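Local coordinates for 23S rRNA-specific endonuclease VapC20 (Mycobacterium tuberculosis H37Rv, PDB 5WZF), which cleaves 23S rRNA within the sarcin-ricin loop as the magnesium-dependent toxin of a type II toxin-antitoxin system, at residues 51-56 and 108-113. Numbering follows the deposited sequence.
Sequences NHVLGE and SFVDAT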
ATOM      1  N   ASN B  51      -5.129  -2.569  -7.356  1.00 14.01           N
ATOM      2  CA  ASN B  51      -4.152  -1.488  -7.400  1.00 16.63           C
ATOM      3  C   ASN B  51      -3.250  -1.521  -6.170  1.00 17.71           C
ATOM      4  O   ASN B  51      -2.047  -1.294  -6.273  1.00 13.73           O
ATOM      5  CB  ASN B  51      -4.851  -0.129  -7.529  1.00 18.57           C
ATOM      6  CG  ASN B  51      -5.837   0.135  -6.406  1.00 20.86           C
ATOM      7  OD1 ASN B  51      -6.556  -0.762  -5.967  1.00 20.40           O
ATOM      8  ND2 ASN B  51      -5.874   1.378  -5.933  1.00 21.03           N
ATOM      9  N   HIS B  52      -3.823  -1.832  -5.008  1.00 15.16           N
ATOM     10  CA  HIS B  52      -3.027  -1.893  -3.786  1.00 15.82           C
ATOM     11  C   HIS B  52      -2.002  -3.021  -3.855  1.00 17.01           C
ATOM     12  O   HIS B  52      -0.858  -2.857  -3.424  1.00 14.63           O
ATOM     13  CB  HIS B  52      -3.925  -2.066  -2.555  1.00 16.06           C
ATOM     14  CG  HIS B  52      -4.700  -0.837  -2.195  1.00 18.71           C
ATOM     15  ND1 HIS B  52      -4.114   0.272  -1.622  1.00 22.09           N
ATOM     16  CD2 HIS B  52      -6.016  -0.543  -2.316  1.00 25.15           C
ATOM     17  CE1 HIS B  52      -5.034   1.196  -1.412  1.00 25.14           C
ATOM     18  NE2 HIS B  52      -6.197   0.727  -1.826  1.00 23.35           N
ATOM     19  N   VAL B  53      -2.406  -4.158  -4.414  1.00 13.82           N
ATOM     20  CA  VAL B  53      -1.509  -5.301  -4.547  1.00 12.09           C
ATOM     21  C   VAL B  53      -0.366  -4.992  -5.514  1.00 12.53           C
ATOM     22  O   VAL B  53       0.797  -5.271  -5.216  1.00 14.32           O
ATOM     23  CB  VAL B  53      -2.259  -6.562  -5.023  1.00 11.04           C
ATOM     24  CG1 VAL B  53      -1.281  -7.595  -5.579  1.00 14.40           C
ATOM     25  CG2 VAL B  53      -3.073  -7.155  -3.879  1.00 14.10           C
ATOM     26  N   LEU B  54      -0.696  -4.410  -6.664  1.00 11.67           N
ATOM     27  CA  LEU B  54       0.331  -4.087  -7.649  1.00 12.59           C
ATOM     28  C   LEU B  54       1.326  -3.099  -7.057  1.00 15.32           C
ATOM     29  O   LEU B  54       2.531  -3.217  -7.266  1.00 15.81           O
ATOM     30  CB  LEU B  54      -0.285  -3.520  -8.929  1.00 15.82           C
ATOM     31  CG  LEU B  54      -0.951  -4.537  -9.859  1.00 21.79           C
ATOM     32  CD1 LEU B  54      -1.348  -3.891 -11.187  1.00 23.27           C
ATOM     33  CD2 LEU B  54      -0.029  -5.733 -10.088  1.00 21.41           C
ATOM     34  N   GLY B  55       0.813  -2.130  -6.307  1.00 15.64           N
ATOM     35  CA  GLY B  55       1.670  -1.172  -5.638  1.00 14.53           C
ATOM     36  C   GLY B  55       2.608  -1.842  -4.653  1.00 16.49           C
ATOM     37  O   GLY B  55       3.799  -1.542  -4.618  1.00 16.03           O
ATOM     38  N   GLU B  56       2.068  -2.759  -3.857  1.00 11.58           N
ATOM     39  CA  GLU B  56       2.851  -3.445  -2.842  1.00 14.85           C
ATOM     40  C   GLU B  56       3.883  -4.339  -3.517  1.00 13.30           C
ATOM     41  O   GLU B  56       4.995  -4.513  -3.020  1.00 16.23           O
ATOM     42  CB  GLU B  56       1.939  -4.264  -1.921  1.00 18.01           C
ATOM     43  CG  GLU B  56       2.640  -4.911  -0.738  1.00 19.88           C
ATOM     44  CD  GLU B  56       1.717  -5.824   0.055  1.00 24.07           C
ATOM     45  OE1 GLU B  56       0.781  -6.389  -0.541  1.00 24.58           O
ATOM     46  OE2 GLU B  56       1.928  -5.970   1.273  1.00 28.52           O
ATOM     47  N   SER B 108      -2.703  -7.076   7.301  1.00 17.02           N
ATOM     48  CA  SER B 108      -2.273  -5.831   6.677  1.00 16.73           C
ATOM     49  C   SER B 108      -3.452  -5.136   6.018  1.00 16.32           C
ATOM     50  O   SER B 108      -4.470  -5.764   5.736  1.00 15.11           O
ATOM     51  CB  SER B 108      -1.184  -6.088   5.634  1.00 22.17           C
ATOM     52  OG  SER B 108      -1.743  -6.631   4.449  1.00 22.10           O
ATOM     53  N   PHE B 109      -3.308  -3.838   5.770  1.00 17.46           N
ATOM     54  CA  PHE B 109      -4.322  -3.089   5.036  1.00 15.15           C
ATOM     55  C   PHE B 109      -4.551  -3.651   3.632  1.00 13.58           C
ATOM     56  O   PHE B 109      -5.691  -3.775   3.190  1.00 15.86           O
ATOM     57  CB  PHE B 109      -3.931  -1.620   4.936  1.00 20.83           C
ATOM     58  CG  PHE B 109      -4.837  -0.814   4.052  1.00 20.94           C
ATOM     59  CD1 PHE B 109      -6.079  -0.400   4.503  1.00 18.72           C
ATOM     60  CD2 PHE B 109      -4.448  -0.473   2.766  1.00 19.24           C
ATOM     61  CE1 PHE B 109      -6.915   0.340   3.690  1.00 19.61           C
ATOM     62  CE2 PHE B 109      -5.279   0.268   1.951  1.00 19.35           C
ATOM     63  CZ  PHE B 109      -6.514   0.677   2.414  1.00 18.01           C
ATOM     64  N   VAL B 110      -3.469  -3.971   2.927  1.00 13.79           N
ATOM     65  CA  VAL B 110      -3.598  -4.502   1.570  1.00 13.52           C
ATOM     66  C   VAL B 110      -4.377  -5.817   1.575  1.00 15.95           C
ATOM     67  O   VAL B 110      -5.232  -6.050   0.718  1.00 17.40           O
ATOM     68  CB  VAL B 110      -2.215  -4.701   0.908  1.00 15.48           C
ATOM     69  CG1 VAL B 110      -2.349  -5.463  -0.396  1.00 16.27           C
ATOM     70  CG2 VAL B 110      -1.553  -3.353   0.662  1.00 17.44           C
ATOM     71  N   ASP B 111      -4.100  -6.671   2.556  1.00 14.57           N
ATOM     72  CA  ASP B 111      -4.844  -7.921   2.684  1.00 17.36           C
ATOM     73  C   ASP B 111      -6.330  -7.655   2.907  1.00 15.81           C
ATOM     74  O   ASP B 111      -7.180  -8.288   2.282  1.00 15.37           O
ATOM     75  CB  ASP B 111      -4.284  -8.777   3.821  1.00 19.17           C
ATOM     76  CG  ASP B 111      -2.984  -9.471   3.445  1.00 25.19           C
ATOM     77  OD1 ASP B 111      -2.591  -9.417   2.260  1.00 27.62           O
ATOM     78  OD2 ASP B 111      -2.364 -10.085   4.336  1.00 31.05           O
ATOM     79  N   ALA B 112      -6.644  -6.708   3.785  1.00 14.29           N
ATOM     80  CA  ALA B 112      -8.037  -6.389   4.072  1.00 13.72           C
ATOM     81  C   ALA B 112      -8.768  -5.916   2.816  1.00 14.90           C
ATOM     82  O   ALA B 112      -9.930  -6.263   2.603  1.00 16.32           O
ATOM     83  CB  ALA B 112      -8.130  -5.340   5.162  1.00 14.58           C
ATOM     84  N   THR B 113      -8.095  -5.130   1.983  1.00 13.87           N
ATOM     85  CA  THR B 113      -8.727  -4.654   0.757  1.00 12.10           C
ATOM     86  C   THR B 113      -8.848  -5.801  -0.245  1.00 11.68           C
ATOM     87  O   THR B 113      -9.790  -5.851  -1.032  1.00 14.68           O
ATOM     88  CB  THR B 113      -7.953  -3.476   0.118  1.00 15.12           C
ATOM     89  OG1 THR B 113      -6.623  -3.886  -0.218  1.00 16.04           O
ATOM     90  CG2 THR B 113      -7.900  -2.285   1.070  1.00 13.17           C
TER
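Beside the acidic site of the PIN domain, the first turns of helices 51-63 and 109-121 pack in roughly antiparallel fashion, their short axes 9.5 Å apart at 148°, with His52 and Val110 facing each other. The aromatic contact is an edge-to-face (T-shaped) pair: the edge of Phe109 points at one face of His52, planes at 86°, with Phe109 CE2 3.5 Å from His52 CE1. With chi1 at -72°, the imidazole stands beside its own backbone N, from where NE2 reaches Glu92 in helix 89-101 for a hydrogen bond. Asn51 ND2 lies over the opposite face of the imidazole. The hydroxyl of Thr113, OG1, approaches His52 CD2 obliquely at 4.0 Å and donates a 2.7 Å bond to Val110 O, while Thr113 CG2 rests on a face of the Phe109 ring.

Toward the site, Val110 CG1 packs on Val53 CG2 at 3.9 Å, the two side chains crossing at about a right angle, and also meets Glu56 OE1 at 3.3 Å; CG2 lies between His52 CB and the Glu56 carboxylate. The extended Glu56 chain, CG anti to the backbone N, carries that carboxylate obliquely across this valine, and OE1 is hydrogen-bonded to Thr19. Asp111, predicted to bind magnesium together with Asp18, follows Val110 directly; its backbone N donates to the N-cap oxygen Ser108 OG at 3.0 Å. No hydrogen bond links the two segments; those to Glu92 and Thr19 probably fix the His52 ring and the Glu56 carboxylate, and Glu56 OE1, 5.3 Å from Asp111 OD1, probably adds to the negative field there.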